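Local atomic coordinates of protein, Family 18 Chitinase (Crocus vernus, PDB entry 3SIM), a protein that probably hydrolyses chitin, as a plant glycosyl hydrolase of family 18 built on a TIM barrel. Residues F94-V99 against A138-R143; N49-V54 against V103-T108. All blocks are in the same frame, centred on the assembly; numbering follows the deposited sequence.

Interaction 1: residues F94-V99 against A138-R143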
ATOM      1  N   PHE A  94       7.041   3.152 -14.382  1.00 11.79           N
ATOM      2  CA  PHE A  94       5.731   3.156 -15.035  1.00 13.20           C
ATOM      3  C   PHE A  94       5.880   3.493 -16.511  1.00 14.12           C
ATOM      4  O   PHE A  94       6.407   4.493 -16.857  1.00 14.36           O
ATOM      5  CB  PHE A  94       4.705   4.121 -14.426  1.00 13.11           C
ATOM      6  CG  PHE A  94       3.306   3.936 -14.947  1.00 14.33           C
ATOM      7  CD1 PHE A  94       2.447   3.093 -14.333  1.00 13.05           C
ATOM      8  CD2 PHE A  94       2.862   4.558 -16.085  1.00 15.23           C
ATOM      9  CE1 PHE A  94       1.209   2.894 -14.818  1.00 10.68           C
ATOM     10  CE2 PHE A  94       1.591   4.342 -16.531  1.00 15.66           C
ATOM     11  CZ  PHE A  94       0.793   3.507 -15.903  1.00 13.19           C
ATOM     12  N   GLN A  95       5.378   2.608 -17.340  1.00 13.42           N
ATOM     13  CA  GLN A  95       5.427   2.743 -18.773  1.00 14.13           C
ATOM     14  C   GLN A  95       4.155   2.279 -19.467  1.00 14.18           C
ATOM     15  O   GLN A  95       3.773   1.161 -19.291  1.00 11.46           O
ATOM     16  CB  GLN A  95       6.593   1.933 -19.348  1.00 15.77           C
ATOM     17  CG  GLN A  95       7.890   1.989 -18.615  1.00 19.83           C
ATOM     18  CD  GLN A  95       8.988   1.287 -19.342  1.00 24.20           C
ATOM     19  OE1 GLN A  95       9.154   1.461 -20.509  1.00 26.46           O
ATOM     20  NE2 GLN A  95       9.731   0.492 -18.647  1.00 24.47           N
ATOM     21  N   ALA A  96       3.535   3.163 -20.244  1.00 13.75           N
ATOM     22  CA  ALA A  96       2.399   2.822 -21.091  1.00 15.58           C
ATOM     23  C   ALA A  96       2.630   3.094 -22.591  1.00 16.78           C
ATOM     24  O   ALA A  96       3.044   4.156 -22.970  1.00 15.92           O
ATOM     25  CB  ALA A  96       1.178   3.499 -20.643  1.00 15.06           C
ATOM     26  N   ALA A  97       2.399   2.088 -23.418  1.00 17.19           N
ATOM     27  CA  ALA A  97       2.451   2.235 -24.865  1.00 17.38           C
ATOM     28  C   ALA A  97       1.332   3.129 -25.443  1.00 17.78           C
ATOM     29  O   ALA A  97       1.563   3.903 -26.313  1.00 16.14           O
ATOM     30  CB  ALA A  97       2.525   0.934 -25.538  1.00 17.43           C
ATOM     31  N   SER A  98       0.142   2.974 -24.892  1.00 17.23           N
ATOM     32  CA  SER A  98      -0.965   3.891 -25.003  1.00 17.86           C
ATOM     33  C   SER A  98      -1.833   3.723 -23.771  1.00 17.06           C
ATOM     34  O   SER A  98      -1.804   2.709 -23.194  1.00 15.84           O
ATOM     35  CB  SER A  98      -1.826   3.616 -26.235  1.00 19.08           C
ATOM     36  OG  SER A  98      -2.397   2.360 -26.223  1.00 18.67           O
ATOM     37  N   VAL A  99      -2.645   4.710 -23.472  1.00 16.17           N
ATOM     38  CA  VAL A  99      -3.542   4.602 -22.356  1.00 15.71           C
ATOM     39  C   VAL A  99      -4.545   3.449 -22.540  1.00 17.16           C
ATOM     40  O   VAL A  99      -4.761   2.698 -21.632  1.00 15.95           O
ATOM     41  CB  VAL A  99      -4.269   5.904 -22.080  1.00 16.71           C
ATOM     42  CG1 VAL A  99      -5.325   5.710 -21.120  1.00 13.55           C
ATOM     43  CG2 VAL A  99      -3.309   6.980 -21.610  1.00 16.08           C
ATOM     44  N   ALA A 138      -2.138   9.296 -14.450  1.00 10.26           N
ATOM     45  CA  ALA A 138      -3.420   9.571 -13.852  1.00 10.63           C
ATOM     46  C   ALA A 138      -4.598   8.899 -14.581  1.00 11.05           C
ATOM     47  O   ALA A 138      -5.422   8.345 -13.968  1.00 10.72           O
ATOM     48  CB  ALA A 138      -3.645  11.059 -13.725  1.00  9.52           C
ATOM     49  N   GLU A 139      -4.594   8.987 -15.891  1.00 12.08           N
ATOM     50  CA  GLU A 139      -5.570   8.377 -16.754  1.00 13.08           C
ATOM     51  C   GLU A 139      -5.572   6.850 -16.727  1.00 12.52           C
ATOM     52  O   GLU A 139      -6.593   6.329 -16.557  1.00 13.79           O
ATOM     53  CB  GLU A 139      -5.405   8.813 -18.200  1.00 13.26           C
ATOM     54  CG  GLU A 139      -6.031  10.057 -18.615  0.50 16.80           C
ATOM     55  CD  GLU A 139      -5.699  10.453 -20.077  0.50 24.74           C
ATOM     56  OE1 GLU A 139      -5.967   9.671 -21.009  1.00 26.51           O
ATOM     57  OE2 GLU A 139      -5.171  11.554 -20.248  1.00 29.06           O
ATOM     58  N   CYS A 140      -4.414   6.207 -16.810  1.00 11.77           N
ATOM     59  CA  CYS A 140      -4.305   4.777 -16.740  1.00 10.63           C
ATOM     60  C   CYS A 140      -4.823   4.227 -15.384  1.00 11.25           C
ATOM     61  O   CYS A 140      -5.680   3.382 -15.378  1.00 10.86           O
ATOM     62  CB  CYS A 140      -2.839   4.348 -16.921  1.00 10.95           C
ATOM     63  SG  CYS A 140      -2.118   4.327 -18.575  1.00 15.62           S
ATOM     64  N   ILE A 141      -4.301   4.748 -14.285  1.00  9.21           N
ATOM     65  CA  ILE A 141      -4.721   4.328 -12.976  1.00  9.61           C
ATOM     66  C   ILE A 141      -6.180   4.671 -12.662  1.00  9.68           C
ATOM     67  O   ILE A 141      -6.862   3.875 -12.115  1.00  8.82           O
ATOM     68  CB  ILE A 141      -3.791   4.806 -11.836  1.00  8.61           C
ATOM     69  CG1 ILE A 141      -2.343   4.465 -12.161  1.00  8.65           C
ATOM     70  CG2 ILE A 141      -4.223   4.267 -10.490  1.00  7.07           C
ATOM     71  CD1 ILE A 141      -2.055   3.051 -12.194  1.00 10.50           C
ATOM     72  N   GLY A 142      -6.588   5.879 -13.013  1.00  8.97           N
ATOM     73  CA  GLY A 142      -7.954   6.317 -12.794  1.00 10.91           C
ATOM     74  C   GLY A 142      -8.948   5.437 -13.542  1.00 11.79           C
ATOM     75  O   GLY A 142      -9.822   4.948 -12.935  1.00 11.74           O
ATOM     76  N   ARG A 143      -8.718   5.158 -14.821  1.00 11.53           N
ATOM     77  CA  ARG A 143      -9.576   4.259 -15.571  1.00 11.49           C
ATOM     78  C   ARG A 143      -9.583   2.829 -14.990  1.00 10.98           C
ATOM     79  O   ARG A 143     -10.587   2.285 -14.838  1.00 10.51           O
ATOM     80  CB  ARG A 143      -9.269   4.261 -17.074  1.00 12.48           C
ATOM     81  CG  ARG A 143      -9.802   5.473 -17.813  1.00 15.01           C
ATOM     82  CD  ARG A 143      -9.343   5.585 -19.263  1.00 20.65           C
ATOM     83  NE  ARG A 143      -9.704   4.466 -20.090  1.00 24.69           N
ATOM     84  CZ  ARG A 143      -9.404   4.344 -21.371  1.00 27.70           C
ATOM     85  NH1 ARG A 143      -9.773   3.272 -22.011  1.00 26.86           N
ATOM     86  NH2 ARG A 143      -8.728   5.267 -21.987  1.00 23.03           N
TER
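Glu-139 brings its carboxylate up to the isopropyl group of Val-99, with OE1 3.8 Å from Val-99 CG2 and the two side chains crossing at about a right angle. One residue on, Cys-140 is the hub: with SG lying anti to its carbonyl carbon (chi1 -78°), the sulfur reaches the loop and sits 4.0 Å from Ala-96 CB. Cys-140 CB lies 3.9 Å from Phe-94 CZ, at the ring edge. Cys-140 SG is 5.2 Å from the Phe-94 ring centroid and 89° off the ring normal, which defines an edge-on sulfur-aromatic contact. In TIM-barrel terms, helix 134-150 here meets the loop that leads into the preceding barrel helix, 99-116, whose N-cap is Ser-98. Ile-141 adds CD1, 4.2 Å from Phe-94 CE1, the two side chains sliding past each other in opposite directions. Phe-94 also meets Tyr-126 and Phe-137 edge-to-face, so several sides of its ring are packed. Arg-143, one turn after Glu-139, places NH2 3.5 Å from Val-99 CG1. The bend at chi3 (59°) swings its guanidinium past this methyl at an oblique angle, and a salt bridge to Asp-100 holds the charged end.

Interaction 2: residues N49-V54 against V103-T108. With ACT (acetate ion), chain C.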
ATOM      1  N   ASN A  49       3.536  -3.510 -20.643  1.00 13.79           N
ATOM      2  CA  ASN A  49       2.413  -2.669 -20.966  1.00 14.16           C
ATOM      3  C   ASN A  49       1.095  -3.030 -20.207  1.00 13.70           C
ATOM      4  O   ASN A  49       0.106  -3.194 -20.792  1.00 14.21           O
ATOM      5  CB  ASN A  49       2.206  -2.601 -22.483  1.00 12.75           C
ATOM      6  CG  ASN A  49       1.291  -1.470 -22.904  1.00 15.29           C
ATOM      7  OD1 ASN A  49       1.369  -0.424 -22.359  1.00 15.77           O
ATOM      8  ND2 ASN A  49       0.402  -1.717 -23.835  1.00 11.73           N
ATOM      9  N   GLY A  50       1.161  -3.185 -18.896  1.00 13.26           N
ATOM     10  CA  GLY A  50       0.021  -3.506 -18.090  1.00 12.71           C
ATOM     11  C   GLY A  50      -0.424  -4.971 -17.995  1.00 12.37           C
ATOM     12  O   GLY A  50      -1.452  -5.222 -17.471  1.00 12.44           O
ATOM     13  N   LYS A  51       0.385  -5.907 -18.465  1.00 12.22           N
ATOM     14  CA  LYS A  51       0.133  -7.283 -18.176  1.00 12.68           C
ATOM     15  C   LYS A  51       0.762  -7.706 -16.839  1.00 12.47           C
ATOM     16  O   LYS A  51       1.888  -8.012 -16.787  1.00 12.58           O
ATOM     17  CB  LYS A  51       0.608  -8.159 -19.328  1.00 12.38           C
ATOM     18  CG  LYS A  51      -0.043  -7.888 -20.654  1.00 14.27           C
ATOM     19  CD  LYS A  51       0.451  -8.787 -21.714  1.00 18.06           C
ATOM     20  CE  LYS A  51      -0.086  -8.496 -23.038  1.00 23.30           C
ATOM     21  NZ  LYS A  51      -1.454  -8.822 -23.289  1.00 26.14           N
ATOM     22  N   PHE A  52      -0.021  -7.730 -15.790  1.00 11.86           N
ATOM     23  CA  PHE A  52       0.490  -8.011 -14.472  1.00 10.93           C
ATOM     24  C   PHE A  52       0.921  -9.449 -14.219  1.00 12.48           C
ATOM     25  O   PHE A  52       0.248 -10.338 -14.569  1.00 12.52           O
ATOM     26  CB  PHE A  52      -0.493  -7.485 -13.441  1.00 11.11           C
ATOM     27  CG  PHE A  52      -0.474  -6.005 -13.350  1.00  9.96           C
ATOM     28  CD1 PHE A  52       0.409  -5.366 -12.490  1.00  7.08           C
ATOM     29  CD2 PHE A  52      -1.216  -5.248 -14.199  1.00  7.23           C
ATOM     30  CE1 PHE A  52       0.475  -4.006 -12.446  1.00  3.85           C
ATOM     31  CE2 PHE A  52      -1.136  -3.903 -14.176  1.00  9.53           C
ATOM     32  CZ  PHE A  52      -0.296  -3.278 -13.271  1.00  6.57           C
ATOM     33  N   ASN A  53       2.055  -9.594 -13.583  1.00 11.34           N
ATOM     34  CA  ASN A  53       2.567 -10.803 -13.013  1.00 11.17           C
ATOM     35  C   ASN A  53       2.655 -10.730 -11.472  1.00 11.59           C
ATOM     36  O   ASN A  53       2.745  -9.684 -10.952  1.00 11.73           O
ATOM     37  CB  ASN A  53       3.932 -11.131 -13.624  1.00 11.00           C
ATOM     38  CG  ASN A  53       3.831 -11.693 -15.014  1.00 13.02           C
ATOM     39  OD1 ASN A  53       3.166 -12.642 -15.229  1.00 13.70           O
ATOM     40  ND2 ASN A  53       4.477 -11.089 -15.932  1.00 16.09           N
ATOM     41  N   VAL A  54       2.594 -11.871 -10.810  1.00 10.76           N
ATOM     42  CA  VAL A  54       2.616 -12.015  -9.377  1.00 11.38           C
ATOM     43  C   VAL A  54       4.057 -12.139  -8.817  1.00 12.19           C
ATOM     44  O   VAL A  54       4.685 -13.048  -9.134  1.00 13.45           O
ATOM     45  CB  VAL A  54       1.755 -13.219  -8.946  1.00 11.49           C
ATOM     46  CG1 VAL A  54       2.028 -13.641  -7.545  1.00 11.33           C
ATOM     47  CG2 VAL A  54       0.299 -12.948  -9.135  1.00  9.67           C
ATOM     48  N   VAL A 103      -4.619   0.038 -20.075  1.00 13.31           N
ATOM     49  CA  VAL A 103      -5.826  -0.179 -19.321  1.00 13.43           C
ATOM     50  C   VAL A 103      -6.499  -1.533 -19.684  1.00 14.62           C
ATOM     51  O   VAL A 103      -6.803  -2.291 -18.838  1.00 13.43           O
ATOM     52  CB  VAL A 103      -6.821   0.972 -19.503  1.00 13.13           C
ATOM     53  CG1 VAL A 103      -8.138   0.617 -18.934  1.00 13.51           C
ATOM     54  CG2 VAL A 103      -6.306   2.233 -18.882  1.00 12.63           C
ATOM     55  N   SER A 104      -6.604  -1.847 -20.964  1.00 16.00           N
ATOM     56  CA  SER A 104      -7.191  -3.114 -21.366  1.00 16.65           C
ATOM     57  C   SER A 104      -6.409  -4.315 -20.800  1.00 15.86           C
ATOM     58  O   SER A 104      -6.984  -5.201 -20.249  1.00 14.85           O
ATOM     59  CB  SER A 104      -7.257  -3.199 -22.881  1.00 18.24           C
ATOM     60  OG  SER A 104      -7.612  -4.470 -23.265  1.00 22.23           O
ATOM     61  N   ASN A 105      -5.085  -4.265 -20.912  1.00 15.52           N
ATOM     62  CA  ASN A 105      -4.237  -5.305 -20.350  1.00 15.01           C
ATOM     63  C   ASN A 105      -4.328  -5.423 -18.808  1.00 14.06           C
ATOM     64  O   ASN A 105      -4.396  -6.492 -18.299  1.00 12.10           O
ATOM     65  CB  ASN A 105      -2.783  -5.178 -20.778  1.00 14.36           C
ATOM     66  CG  ASN A 105      -2.550  -5.419 -22.297  1.00 16.60           C
ATOM     67  OD1 ASN A 105      -3.226  -6.156 -22.907  1.00 13.79           O
ATOM     68  ND2 ASN A 105      -1.560  -4.780 -22.827  1.00 13.44           N
ATOM     69  N   ALA A 106      -4.331  -4.279 -18.135  1.00 12.55           N
ATOM     70  CA  ALA A 106      -4.415  -4.185 -16.702  1.00 12.02           C
ATOM     71  C   ALA A 106      -5.742  -4.739 -16.117  1.00 10.16           C
ATOM     72  O   ALA A 106      -5.714  -5.504 -15.224  1.00  9.98           O
ATOM     73  CB  ALA A 106      -4.181  -2.733 -16.269  1.00 11.14           C
ATOM     74  N   VAL A 107      -6.856  -4.347 -16.708  1.00 11.05           N
ATOM     75  CA  VAL A 107      -8.148  -4.844 -16.324  1.00 10.78           C
ATOM     76  C   VAL A 107      -8.237  -6.372 -16.522  1.00 11.11           C
ATOM     77  O   VAL A 107      -8.611  -7.024 -15.649  1.00 11.59           O
ATOM     78  CB  VAL A 107      -9.369  -4.074 -17.008  1.00  9.84           C
ATOM     79  CG1 VAL A 107     -10.661  -4.668 -16.657  1.00  8.71           C
ATOM     80  CG2 VAL A 107      -9.395  -2.585 -16.661  1.00 11.49           C
ATOM     81  N   THR A 108      -7.817  -6.894 -17.645  1.00 11.91           N
ATOM     82  CA  THR A 108      -7.878  -8.337 -17.841  1.00 13.29           C
ATOM     83  C   THR A 108      -7.008  -9.140 -16.855  1.00 13.20           C
ATOM     84  O   THR A 108      -7.495  -9.939 -16.154  1.00 14.64           O
ATOM     85  CB  THR A 108      -7.465  -8.684 -19.282  1.00 13.39           C
ATOM     86  OG1 THR A 108      -8.365  -8.082 -20.192  1.00 14.26           O
ATOM     87  CG2 THR A 108      -7.421 -10.159 -19.469  1.00 15.44           C
TER
HETATM   88  C   ACT C 276       3.723 -11.576 -19.564  1.00 33.98           C
HETATM   89  O   ACT C 276       3.825 -10.880 -20.603  1.00 34.09           O
HETATM   90  OXT ACT C 276       4.818 -11.898 -19.040  1.00 33.01           O
HETATM   91  CH3 ACT C 276       2.380 -11.978 -18.988  1.00 33.56           C
HETATM   92  O   HOH W   1       0.262  -4.548 -25.402  1.00 31.28           O
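Asn-105 of helix 99-116 reaches into the loop 49-52 with its amide, which is gripped at both of its polar atoms. Asn-105 ND2 donates to Asn-49 O over 3.1 Å in a nearly straight bond (167° at the hydrogen), and the acceptor lies almost in the amide plane. Asn-105 OD1 accepts from Lys-51 NZ at 3.2 Å, but here the ammonium sits well above the carbonyl plane, 70° out of it, so the bond does not use a lone pair in the usual direction.

The close-packed part lies at Gly-50 and Ala-106, whose CA atoms are 4.7 Å apart. Gly-50 O rests on the helix backbone, where Ala-106 CA approaches it to 3.2 Å in a CA-H...O contact. The positive phi of Gly-50 and the nearness of the helix both leave little place for a side chain. Next to it, Ala-106 CB meets the edge of the Phe-52 ring, 3.9 Å from CE2.

The outer side is looser and polar. A water accepts from Asn-49 ND2 and from Asn-105 ND2, linking two amides whose planes stand 88° apart; Asn-49 OD1 accepts from Ala-97 N, and its ND2 also bonds Ser-101 OG. Lys-51, an exposed residue, spans the surface in an extended chain until a turn at its last torsion brings NZ down on Asn-105. Further along, Asn-53 ND2 donates to OXT of an acetate at 3.2 Å, an ion probably from the crystallisation liquor.

The loop thus lies against helix 99-116, on the side that carries Asn-105 and Ala-106, also tied by Phe-52 N to Ser-109 OG. Asn-53 pairs through its backbone with Val-37 of strand 28-37, while on the helix Val-107 packs against Leu-144 and Thr-147 of helix 134-150.

Overall arrangement
Interactions 1 and 2 have centres about 11 Å apart, on the same side of the chain's centre, and their segments alternate along the sequence. They touch directly: Asn-49 OD1 lies 2.9 Å from Ala-97 N, a probable hydrogen bond tying the two loops together, and Val-103 CG2 packs 3.7 Å from Cys-140 O, where helix 99-116 meets helix 134-150. Phe-94 of interaction 1 and Phe-52 of interaction 2 both pack on Tyr-126, which lies just after strand 121-125 within the D-G-I-D-I-D-Y-E run that matches the DxxDxDxE signature of family 18. Both contacts thus reach the neighbourhood of the probable catalytic motif through Tyr-126. A glycerol about 5 Å from the Ala-96 side chain is probably a crystallisation additive.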